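Local atomic coordinates of uncharacterized protein (Corynebacterium glutamicum, PDB entry 2NSF), a protein that catalyses the mycothiol-dependent cis-trans isomerisation of maleylpyruvate and binds a zinc ion. Residues 38-49 with 165-176; 64-75 with 102-110. All blocks are in the same frame, centred on the assembly; numbering follows the deposited sequence.

In the fold
Both contacts belong to the N-terminal domain of the mycothiol-dependent maleylpyruvate isomerase family, and their centres lie about 16 Å apart. Contact 1 joins helix 29-49 to helix 156-171 and the turn after it; contact 2 joins helices 66-89 and 99-109, and along the chain it is nested inside the loop that contact 1 closes. Helix 66-89 connects them: Leu47 CD1 lies 3.4 Å from Ile70 CD1, and Arg66 NE probably bonds to Leu172 O at 2.8 Å. Each contact also supplies one histidine to the same zinc, His168 from contact 1 and His72 from contact 2, with Glu164 as the third protein ligand, so the metal ties the two helix pairs together.

Contact 1 of 2, residues 38-49 with 165-176; sequences LGTSHYSRQLSL and VWIHAVDLGAVA. With ZN (zinc ion), chain E.
The zinc-bearing end of helix 156-171 packs here against helix 29-49 in a near-parallel helix pair, with local axes 8.2 Å apart at 13°. Gly39 CA lies over one face of the Trp166 indole, 3.4 Å from the centroid of the five-membered ring, a CH-pi contact made possible by the absence of a side chain. Trp166 NE1 is bonded to Leu35 O, one turn earlier on helix 29-49, which fixes the rotation of the indole. A turn on, the His42 imidazole lies near parallel to the six-membered ring of Trp166 but slid aside, with planes at 30° and centroids 5.0 Å apart. Water 1 joins His42 NE2 to Trp166 O.

Tyr43 has its CG anti to the backbone N (chi1 172°), which carries the ring across to helix 156-171. Leu172 CD1 sits over one face, 3.5 Å from Tyr43 CE1, while Ala169 CA approaches the ring edge. The chain leaves helical geometry at Gly173, whose phi is positive, and then brings Ala174 to Ala176 against Gln46; Gln46 CG lies 3.7 Å from Ala176 CB.

On another side of helix 156-171, His168 NE2 binds zinc at 2.1 Å, and ND1 donates to the anti lone pair of Asp171 OD2, which also pairs with Arg242. This His-carboxylate pair orients a zinc ligand within a helical-bundle metal site, to which His72 and Glu164 add the other protein ligands, beside two waters.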
loop_
_atom_site.group_PDB
_atom_site.type_symbol
_atom_site.label_atom_id
_atom_site.label_comp_id
_atom_site.label_asym_id
_atom_site.label_seq_id
_atom_site.Cartn_x
_atom_site.Cartn_y
_atom_site.Cartn_z
ATOM N N LEU A 38 -6.608 -2.243 -11.736
ATOM C CA LEU A 38 -7.917 -2.375 -11.096
ATOM C C LEU A 38 -7.957 -1.582 -9.794
ATOM O O LEU A 38 -8.948 -0.911 -9.489
ATOM C CB LEU A 38 -8.222 -3.848 -10.809
ATOM C CG LEU A 38 -8.679 -4.680 -12.012
ATOM C CD1 LEU A 38 -8.732 -6.149 -11.632
ATOM C CD2 LEU A 38 -10.049 -4.192 -12.478
ATOM N N GLY A 39 -6.879 -1.675 -9.023
ATOM C CA GLY A 39 -6.808 -0.955 -7.765
ATOM C C GLY A 39 -6.816 0.546 -7.978
ATOM O O GLY A 39 -7.399 1.294 -7.193
ATOM N N THR A 40 -6.161 0.988 -9.045
ATOM C CA THR A 40 -6.098 2.410 -9.352
ATOM C C THR A 40 -7.486 2.912 -9.739
ATOM O O THR A 40 -7.906 3.977 -9.296
ATOM C CB THR A 40 -5.107 2.696 -10.495
ATOM O OG1 THR A 40 -3.807 2.207 -10.133
ATOM C CG2 THR A 40 -5.018 4.196 -10.755
ATOM N N SER A 41 -8.210 2.136 -10.543
ATOM C CA SER A 41 -9.557 2.541 -10.942
ATOM C C SER A 41 -10.472 2.572 -9.723
ATOM O O SER A 41 -11.351 3.425 -9.622
ATOM C CB SER A 41 -10.123 1.586 -11.994
ATOM O OG SER A 41 -9.380 1.652 -13.199
ATOM N N HIS A 42 -10.256 1.631 -8.805
ATOM C CA HIS A 42 -11.030 1.535 -7.570
ATOM C C HIS A 42 -10.767 2.781 -6.728
ATOM O O HIS A 42 -11.695 3.413 -6.213
ATOM C CB HIS A 42 -10.611 0.265 -6.814
ATOM C CG HIS A 42 -11.225 0.123 -5.457
ATOM N ND1 HIS A 42 -12.584 -0.001 -5.258
ATOM C CD2 HIS A 42 -10.658 0.041 -4.229
ATOM C CE1 HIS A 42 -12.826 -0.155 -3.968
ATOM N NE2 HIS A 42 -11.673 -0.134 -3.322
ATOM N N TYR A 43 -9.494 3.139 -6.591
ATOM C CA TYR A 43 -9.113 4.329 -5.844
ATOM C C TYR A 43 -9.727 5.575 -6.505
ATOM O O TYR A 43 -10.297 6.430 -5.828
ATOM C CB TYR A 43 -7.583 4.461 -5.814
ATOM C CG TYR A 43 -7.090 5.766 -5.227
ATOM C CD1 TYR A 43 -6.925 5.922 -3.851
ATOM C CD2 TYR A 43 -6.822 6.858 -6.049
ATOM C CE1 TYR A 43 -6.501 7.139 -3.308
ATOM C CE2 TYR A 43 -6.403 8.077 -5.520
ATOM C CZ TYR A 43 -6.244 8.208 -4.152
ATOM O OH TYR A 43 -5.827 9.405 -3.621
ATOM N N SER A 44 -9.612 5.664 -7.825
ATOM C CA SER A 44 -10.141 6.819 -8.552
ATOM C C SER A 44 -11.650 6.972 -8.386
ATOM O O SER A 44 -12.161 8.092 -8.345
ATOM C CB SER A 44 -9.764 6.731 -10.034
ATOM O OG SER A 44 -8.360 6.853 -10.198
ATOM N N ARG A 45 -12.371 5.859 -8.293
ATOM C CA ARG A 45 -13.816 5.940 -8.089
ATOM C C ARG A 45 -14.102 6.578 -6.730
ATOM O O ARG A 45 -15.052 7.349 -6.582
ATOM C CB ARG A 45 -14.469 4.551 -8.156
ATOM C CG ARG A 45 -14.720 4.056 -9.573
ATOM C CD ARG A 45 -15.618 2.827 -9.586
ATOM N NE ARG A 45 -14.962 1.651 -9.029
ATOM C CZ ARG A 45 -14.152 0.851 -9.714
ATOM N NH1 ARG A 45 -13.898 1.098 -10.991
ATOM N NH2 ARG A 45 -13.607 -0.201 -9.121
ATOM N N GLN A 46 -13.281 6.263 -5.735
ATOM C CA GLN A 46 -13.467 6.827 -4.402
ATOM C C GLN A 46 -13.145 8.317 -4.396
ATOM O O GLN A 46 -13.816 9.099 -3.729
ATOM C CB GLN A 46 -12.589 6.098 -3.380
ATOM C CG GLN A 46 -12.846 4.601 -3.325
ATOM C CD GLN A 46 -14.317 4.271 -3.150
ATOM O OE1 GLN A 46 -14.902 3.547 -3.957
ATOM N NE2 GLN A 46 -14.919 4.797 -2.096
ATOM N N LEU A 47 -12.109 8.703 -5.135
ATOM C CA LEU A 47 -11.719 10.109 -5.208
ATOM C C LEU A 47 -12.838 10.896 -5.883
ATOM O O LEU A 47 -13.144 12.027 -5.497
ATOM C CB LEU A 47 -10.422 10.258 -6.010
ATOM C CG LEU A 47 -9.895 11.687 -6.199
ATOM C CD1 LEU A 47 -9.719 12.374 -4.846
ATOM C CD2 LEU A 47 -8.577 11.637 -6.954
ATOM N N SER A 48 -13.450 10.288 -6.893
ATOM C CA SER A 48 -14.540 10.929 -7.619
ATOM C C SER A 48 -15.731 11.177 -6.696
ATOM O O SER A 48 -16.460 12.159 -6.857
ATOM C CB SER A 48 -14.967 10.058 -8.806
ATOM O OG SER A 48 -15.978 10.695 -9.567
ATOM N N LEU A 49 -15.927 10.295 -5.721
ATOM C CA LEU A 49 -17.038 10.449 -4.786
ATOM C C LEU A 49 -16.811 11.588 -3.802
ATOM O O LEU A 49 -17.764 12.215 -3.343
ATOM C CB LEU A 49 -17.278 9.150 -4.012
ATOM C CG LEU A 49 -17.883 7.994 -4.810
ATOM C CD1 LEU A 49 -17.984 6.771 -3.914
ATOM C CD2 LEU A 49 -19.257 8.386 -5.337
ATOM N N VAL A 165 -2.775 1.937 -3.859
ATOM C CA VAL A 165 -4.119 2.204 -4.348
ATOM C C VAL A 165 -5.239 1.420 -3.675
ATOM O O VAL A 165 -6.305 1.974 -3.416
ATOM C CB VAL A 165 -4.211 2.022 -5.890
ATOM C CG1 VAL A 165 -3.398 3.113 -6.585
ATOM C CG2 VAL A 165 -3.709 0.649 -6.300
ATOM N N TRP A 166 -5.013 0.145 -3.376
ATOM C CA TRP A 166 -6.065 -0.637 -2.737
ATOM C C TRP A 166 -6.303 -0.231 -1.294
ATOM O O TRP A 166 -7.443 -0.240 -0.824
ATOM C CB TRP A 166 -5.755 -2.137 -2.810
ATOM C CG TRP A 166 -6.001 -2.731 -4.165
ATOM C CD1 TRP A 166 -5.063 -3.106 -5.080
ATOM C CD2 TRP A 166 -7.278 -3.018 -4.755
ATOM N NE1 TRP A 166 -5.674 -3.614 -6.205
ATOM C CE2 TRP A 166 -7.033 -3.569 -6.032
ATOM C CE3 TRP A 166 -8.605 -2.859 -4.328
ATOM C CZ2 TRP A 166 -8.069 -3.966 -6.891
ATOM C CZ3 TRP A 166 -9.641 -3.254 -5.186
ATOM C CH2 TRP A 166 -9.362 -3.800 -6.452
ATOM N N ILE A 167 -5.241 0.134 -0.581
ATOM C CA ILE A 167 -5.401 0.537 0.801
ATOM C C ILE A 167 -5.790 2.005 0.938
ATOM O O ILE A 167 -6.683 2.336 1.715
ATOM C CB ILE A 167 -4.130 0.283 1.631
ATOM C CG1 ILE A 167 -3.807 -1.218 1.631
ATOM C CG2 ILE A 167 -4.342 0.784 3.055
ATOM C CD1 ILE A 167 -2.497 -1.574 2.320
ATOM N N HIS A 168 -5.130 2.894 0.202
ATOM C CA HIS A 168 -5.484 4.303 0.313
ATOM C C HIS A 168 -6.886 4.586 -0.204
ATOM O O HIS A 168 -7.458 5.630 0.093
ATOM C CB HIS A 168 -4.443 5.188 -0.376
ATOM C CG HIS A 168 -3.156 5.277 0.386
ATOM N ND1 HIS A 168 -3.121 5.358 1.760
ATOM C CD2 HIS A 168 -1.867 5.289 -0.025
ATOM C CE1 HIS A 168 -1.865 5.412 2.167
ATOM N NE2 HIS A 168 -1.087 5.373 1.103
ATOM N N ALA A 169 -7.450 3.655 -0.968
ATOM C CA ALA A 169 -8.817 3.834 -1.455
ATOM C C ALA A 169 -9.706 3.850 -0.215
ATOM O O ALA A 169 -10.691 4.587 -0.146
ATOM C CB ALA A 169 -9.209 2.687 -2.374
ATOM N N VAL A 170 -9.352 3.036 0.775
ATOM C CA VAL A 170 -10.123 2.986 2.015
ATOM C C VAL A 170 -9.905 4.253 2.831
ATOM O O VAL A 170 -10.852 4.816 3.379
ATOM C CB VAL A 170 -9.715 1.780 2.890
ATOM C CG1 VAL A 170 -10.611 1.702 4.115
ATOM C CG2 VAL A 170 -9.797 0.504 2.081
ATOM N N ASP A 171 -8.655 4.705 2.893
ATOM C CA ASP A 171 -8.298 5.896 3.659
ATOM C C ASP A 171 -8.999 7.171 3.196
ATOM O O ASP A 171 -9.115 8.129 3.965
ATOM C CB ASP A 171 -6.784 6.116 3.624
ATOM C CG ASP A 171 -6.009 4.974 4.257
ATOM O OD1 ASP A 171 -6.545 4.319 5.178
ATOM O OD2 ASP A 171 -4.855 4.742 3.841
ATOM N N LEU A 172 -9.457 7.193 1.947
ATOM C CA LEU A 172 -10.153 8.369 1.427
ATOM C C LEU A 172 -11.432 8.650 2.206
ATOM O O LEU A 172 -11.922 9.772 2.220
ATOM C CB LEU A 172 -10.475 8.192 -0.059
ATOM C CG LEU A 172 -9.319 8.516 -1.007
ATOM C CD1 LEU A 172 -9.709 8.169 -2.431
ATOM C CD2 LEU A 172 -8.959 9.996 -0.877
ATOM N N GLY A 173 -11.975 7.624 2.852
ATOM C CA GLY A 173 -13.177 7.821 3.640
ATOM C C GLY A 173 -14.470 7.958 2.863
ATOM O O GLY A 173 -15.374 8.687 3.279
ATOM N N ALA A 174 -14.555 7.276 1.727
ATOM C CA ALA A 174 -15.764 7.292 0.915
ATOM C C ALA A 174 -16.487 5.986 1.240
ATOM O O ALA A 174 -17.012 5.839 2.337
ATOM C CB ALA A 174 -15.413 7.368 -0.562
ATOM N N VAL A 175 -16.496 5.032 0.312
ATOM C CA VAL A 175 -17.174 3.761 0.574
ATOM C C VAL A 175 -16.300 2.514 0.426
ATOM O O VAL A 175 -16.781 1.401 0.633
ATOM C CB VAL A 175 -18.414 3.577 -0.337
ATOM C CG1 VAL A 175 -19.395 4.707 -0.111
ATOM C CG2 VAL A 175 -17.992 3.500 -1.794
ATOM N N ALA A 176 -15.029 2.689 0.078
ATOM C CA ALA A 176 -14.136 1.543 -0.095
ATOM C C ALA A 176 -13.836 0.844 1.230
ATOM O O ALA A 176 -13.782 1.478 2.284
ATOM C CB ALA A 176 -12.836 1.981 -0.765
HETATM ZN ZN ZN E . 1.053 5.357 1.123
HETATM O O HOH W 1 -10.292 -0.910 -0.928
HETATM O O HOH W 2 3.129 4.707 1.356
HETATM O O HOH W 3 0.746 3.260 2.317
#

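Contact 2 of 2, residues 64-75 with 102-110. With ZN (zinc ion), chain E; SO4 (sulfate ion), chain C.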
loop_
_atom_site.group_PDB
_atom_site.type_symbol
_atom_site.label_atom_id
_atom_site.label_comp_id
_atom_site.label_asym_id
_atom_site.label_seq_id
_atom_site.Cartn_x
_atom_site.Cartn_y
_atom_site.Cartn_z
ATOM N N TRP A 64 -3.379 13.704 8.455
ATOM C CA TRP A 64 -3.486 13.962 7.024
ATOM C C TRP A 64 -4.898 14.301 6.585
ATOM O O TRP A 64 -5.839 13.560 6.853
ATOM C CB TRP A 64 -3.020 12.743 6.224
ATOM C CG TRP A 64 -1.568 12.744 5.855
ATOM C CD1 TRP A 64 -0.589 13.552 6.362
ATOM C CD2 TRP A 64 -0.926 11.867 4.920
ATOM N NE1 TRP A 64 0.625 13.230 5.800
ATOM C CE2 TRP A 64 0.447 12.204 4.915
ATOM C CE3 TRP A 64 -1.376 10.835 4.090
ATOM C CZ2 TRP A 64 1.375 11.536 4.108
ATOM C CZ3 TRP A 64 -0.454 10.173 3.289
ATOM C CH2 TRP A 64 0.908 10.527 3.304
ATOM N N THR A 65 -5.043 15.433 5.910
ATOM C CA THR A 65 -6.345 15.809 5.391
ATOM C C THR A 65 -6.432 14.982 4.120
ATOM O O THR A 65 -5.455 14.334 3.738
ATOM C CB THR A 65 -6.404 17.310 5.046
ATOM O OG1 THR A 65 -5.435 17.608 4.030
ATOM C CG2 THR A 65 -6.108 18.146 6.282
ATOM N N ARG A 66 -7.580 14.980 3.459
ATOM C CA ARG A 66 -7.685 14.214 2.229
ATOM C C ARG A 66 -6.675 14.732 1.208
ATOM O O ARG A 66 -6.092 13.955 0.456
ATOM C CB ARG A 66 -9.101 14.297 1.661
ATOM C CG ARG A 66 -10.147 13.521 2.450
ATOM C CD ARG A 66 -11.412 13.401 1.611
ATOM N NE ARG A 66 -12.419 12.522 2.194
ATOM C CZ ARG A 66 -13.200 12.847 3.219
ATOM N NH1 ARG A 66 -13.097 14.040 3.789
ATOM N NH2 ARG A 66 -14.100 11.980 3.660
ATOM N N SER A 67 -6.457 16.045 1.197
ATOM C CA SER A 67 -5.506 16.648 0.267
ATOM C C SER A 67 -4.111 16.048 0.426
ATOM O O SER A 67 -3.430 15.799 -0.566
ATOM C CB SER A 67 -5.437 18.163 0.472
ATOM O OG SER A 67 -6.626 18.790 0.012
ATOM N N HIS A 68 -3.685 15.831 1.667
ATOM C CA HIS A 68 -2.370 15.246 1.922
ATOM C C HIS A 68 -2.311 13.842 1.321
ATOM O O HIS A 68 -1.342 13.475 0.657
ATOM C CB HIS A 68 -2.083 15.141 3.425
ATOM C CG HIS A 68 -1.771 16.448 4.089
ATOM N ND1 HIS A 68 -2.748 17.294 4.565
ATOM C CD2 HIS A 68 -0.588 17.035 4.388
ATOM C CE1 HIS A 68 -2.180 18.344 5.134
ATOM N NE2 HIS A 68 -0.870 18.211 5.039
ATOM N N LEU A 69 -3.357 13.060 1.566
ATOM C CA LEU A 69 -3.425 11.692 1.057
ATOM C C LEU A 69 -3.448 11.646 -0.464
ATOM O O LEU A 69 -2.731 10.864 -1.091
ATOM C CB LEU A 69 -4.665 10.988 1.618
ATOM C CG LEU A 69 -4.944 9.578 1.090
ATOM C CD1 LEU A 69 -3.798 8.649 1.477
ATOM C CD2 LEU A 69 -6.262 9.070 1.645
ATOM N N ILE A 70 -4.279 12.488 -1.067
ATOM C CA ILE A 70 -4.393 12.535 -2.517
ATOM C C ILE A 70 -3.059 12.922 -3.149
ATOM O O ILE A 70 -2.661 12.356 -4.169
ATOM C CB ILE A 70 -5.515 13.525 -2.927
ATOM C CG1 ILE A 70 -6.862 12.968 -2.450
ATOM C CG2 ILE A 70 -5.530 13.730 -4.437
ATOM C CD1 ILE A 70 -7.985 14.000 -2.391
ATOM N N ALA A 71 -2.372 13.883 -2.536
ATOM C CA ALA A 71 -1.075 14.321 -3.038
ATOM C C ALA A 71 -0.089 13.167 -2.938
ATOM O O ALA A 71 0.630 12.869 -3.883
ATOM C CB ALA A 71 -0.571 15.513 -2.230
ATOM N N HIS A 72 -0.074 12.513 -1.785
ATOM C CA HIS A 72 0.817 11.378 -1.563
ATOM C C HIS A 72 0.683 10.286 -2.610
ATOM O O HIS A 72 1.683 9.773 -3.115
ATOM C CB HIS A 72 0.577 10.751 -0.181
ATOM C CG HIS A 72 1.216 9.419 0.012
ATOM N ND1 HIS A 72 2.476 9.143 -0.422
ATOM C CD2 HIS A 72 0.754 8.309 0.624
ATOM C CE1 HIS A 72 2.793 7.898 -0.102
ATOM N NE2 HIS A 72 1.766 7.366 0.534
ATOM N N VAL A 73 -0.552 9.914 -2.937
ATOM C CA VAL A 73 -0.768 8.870 -3.929
ATOM C C VAL A 73 -0.148 9.264 -5.268
ATOM O O VAL A 73 0.446 8.430 -5.954
ATOM C CB VAL A 73 -2.287 8.552 -4.082
ATOM C CG1 VAL A 73 -2.525 7.570 -5.241
ATOM C CG2 VAL A 73 -2.802 7.943 -2.786
ATOM N N ALA A 74 -0.251 10.544 -5.628
ATOM C CA ALA A 74 0.323 11.012 -6.885
ATOM C C ALA A 74 1.848 10.994 -6.818
ATOM O O ALA A 74 2.508 10.545 -7.752
ATOM C CB ALA A 74 -0.174 12.427 -7.206
ATOM N N TYR A 75 2.409 11.483 -5.715
ATOM C CA TYR A 75 3.864 11.504 -5.590
ATOM C C TYR A 75 4.435 10.087 -5.548
ATOM O O TYR A 75 5.581 9.857 -5.938
ATOM C CB TYR A 75 4.284 12.320 -4.360
ATOM C CG TYR A 75 3.936 13.791 -4.499
ATOM C CD1 TYR A 75 4.293 14.499 -5.647
ATOM C CD2 TYR A 75 3.229 14.464 -3.502
ATOM C CE1 TYR A 75 3.955 15.843 -5.808
ATOM C CE2 TYR A 75 2.882 15.819 -3.652
ATOM C CZ TYR A 75 3.250 16.494 -4.810
ATOM O OH TYR A 75 2.915 17.819 -4.979
ATOM N N ARG A 102 10.521 14.193 0.173
ATOM C CA ARG A 102 9.266 13.465 0.101
ATOM C C ARG A 102 8.211 14.156 0.958
ATOM O O ARG A 102 7.084 14.381 0.514
ATOM C CB ARG A 102 9.437 12.034 0.590
ATOM C CG ARG A 102 8.121 11.289 0.720
ATOM C CD ARG A 102 8.320 9.969 1.414
ATOM N NE ARG A 102 7.074 9.239 1.647
ATOM C CZ ARG A 102 6.168 9.545 2.574
ATOM N NH1 ARG A 102 6.345 10.585 3.380
ATOM N NH2 ARG A 102 5.091 8.787 2.714
ATOM N N ASN A 103 8.578 14.489 2.190
ATOM C CA ASN A 103 7.644 15.145 3.088
ATOM C C ASN A 103 7.281 16.541 2.607
ATOM O O ASN A 103 6.117 16.937 2.647
ATOM C CB ASN A 103 8.210 15.244 4.500
ATOM C CG ASN A 103 8.318 13.899 5.175
ATOM O OD1 ASN A 103 7.596 12.961 4.836
ATOM N ND2 ASN A 103 9.209 13.798 6.154
ATOM N N GLU A 104 8.286 17.282 2.159
ATOM C CA GLU A 104 8.069 18.643 1.697
ATOM C C GLU A 104 7.163 18.744 0.479
ATOM O O GLU A 104 6.382 19.694 0.369
ATOM C CB GLU A 104 9.413 19.317 1.426
ATOM C CG GLU A 104 10.152 19.684 2.707
ATOM C CD GLU A 104 11.615 20.001 2.476
ATOM O OE1 GLU A 104 11.966 20.404 1.349
ATOM O OE2 GLU A 104 12.412 19.856 3.429
ATOM N N GLU A 105 7.248 17.788 -0.440
ATOM C CA GLU A 105 6.382 17.867 -1.606
ATOM C C GLU A 105 4.952 17.498 -1.226
ATOM O O GLU A 105 4.001 18.060 -1.769
ATOM C CB GLU A 105 6.902 17.004 -2.770
ATOM C CG GLU A 105 6.998 15.511 -2.536
ATOM C CD GLU A 105 7.432 14.768 -3.794
ATOM O OE1 GLU A 105 7.819 15.444 -4.789
ATOM O OE2 GLU A 105 7.393 13.516 -3.785
ATOM N N ILE A 106 4.786 16.576 -0.279
ATOM C CA ILE A 106 3.437 16.222 0.158
ATOM C C ILE A 106 2.826 17.456 0.825
ATOM O O ILE A 106 1.640 17.745 0.655
ATOM C CB ILE A 106 3.441 15.041 1.159
ATOM C CG1 ILE A 106 3.727 13.738 0.412
ATOM C CG2 ILE A 106 2.098 14.954 1.873
ATOM C CD1 ILE A 106 3.864 12.522 1.307
ATOM N N ALA A 107 3.643 18.183 1.579
ATOM C CA ALA A 107 3.180 19.394 2.250
ATOM C C ALA A 107 2.711 20.414 1.213
ATOM O O ALA A 107 1.661 21.047 1.370
ATOM C CB ALA A 107 4.299 19.988 3.101
ATOM N N TYR A 108 3.497 20.573 0.151
ATOM C CA TYR A 108 3.168 21.510 -0.916
ATOM C C TYR A 108 1.886 21.082 -1.630
ATOM O O TYR A 108 0.944 21.866 -1.769
ATOM C CB TYR A 108 4.310 21.584 -1.927
ATOM C CG TYR A 108 4.000 22.463 -3.117
ATOM C CD1 TYR A 108 3.995 23.853 -3.001
ATOM C CD2 TYR A 108 3.687 21.903 -4.358
ATOM C CE1 TYR A 108 3.685 24.667 -4.095
ATOM C CE2 TYR A 108 3.375 22.706 -5.457
ATOM C CZ TYR A 108 3.378 24.085 -5.316
ATOM O OH TYR A 108 3.083 24.890 -6.399
ATOM N N GLY A 109 1.857 19.830 -2.074
ATOM C CA GLY A 109 0.690 19.321 -2.770
ATOM C C GLY A 109 -0.599 19.482 -1.986
ATOM O O GLY A 109 -1.647 19.767 -2.566
ATOM N N SER A 110 -0.529 19.318 -0.668
ATOM C CA SER A 110 -1.721 19.432 0.170
ATOM C C SER A 110 -2.347 20.825 0.157
ATOM O O SER A 110 -3.501 20.989 0.547
ATOM C CB SER A 110 -1.399 19.032 1.614
ATOM O OG SER A 110 -0.677 20.041 2.299
HETATM ZN ZN ZN E . 1.053 5.357 1.123
HETATM S S SO4 C . 6.266 5.699 -0.150
HETATM O O1 SO4 C . 5.220 6.176 0.771
HETATM O O2 SO4 C . 7.552 6.309 0.240
HETATM O O3 SO4 C . 6.383 4.227 -0.061
HETATM O O4 SO4 C . 5.922 6.073 -1.530
HETATM O O HOH W 4 -5.045 20.537 3.463
HETATM O O HOH W 5 7.517 11.857 -5.965
HETATM O O HOH W 2 3.129 4.707 1.356
HETATM O O HOH W 3 0.746 3.260 2.317
#
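Tyr75, Ile106 and Ser110 bury the most surface where helix 66-89 meets helix 99-109, their local axes 8.3 Å apart and inclined at 127°. Tyr75 extends from Glu105 towards Gly109 of helix 99-109. Over one face of its ring the Glu105 side chain lies stacked, the two pointing opposite ways: CG stands 4.0 Å from the ring centroid, close to the normal, and the carboxylate plane is only 18° from that of the ring. The first torsion of Glu105 puts CG between the backbone N and the carbonyl carbon, and the extended chain beyond it lies over the tyrosine; water 5 donates to both Glu105 OE2 and Tyr75 O. At the ring's edge is Gly109 CA, 3.5 Å from Tyr75 OH; having no side chain, Gly109 lets the backbone approach both that hydroxyl and Ala71 CB.

Ile106 fills the middle of the interface with separate branches. Its CG1 faces Tyr75 CD2, whereas CD1 reaches Trp64 CZ2 at 3.9 Å and packs beside His72 CB; CG2 approaches the edge of the His68 ring.

At the far end, Ser110 CB stands over the centre of the His68 imidazole in a CH-pi contact, 3.4 Å from its centroid and 5° off the normal. Ser110 OG donates to Ala107 O at 2.7 Å, which holds the serine's rotation.

Beyond Ile106, His72 NE2 binds zinc at 2.2 Å, and the extended Arg102 chain directs NE and NH2 to two oxygens of a sulfate, probably from the crystallisation liquor, which also bonds to Tyr96 and Asn76. Helix 66-89 thus sits between neighbours: helix 99-109 covers this side, helix 114-133 receives Ser67 and Ala74, and helices 29-49 and 156-171 pack against Ile70, Leu69 and Val73.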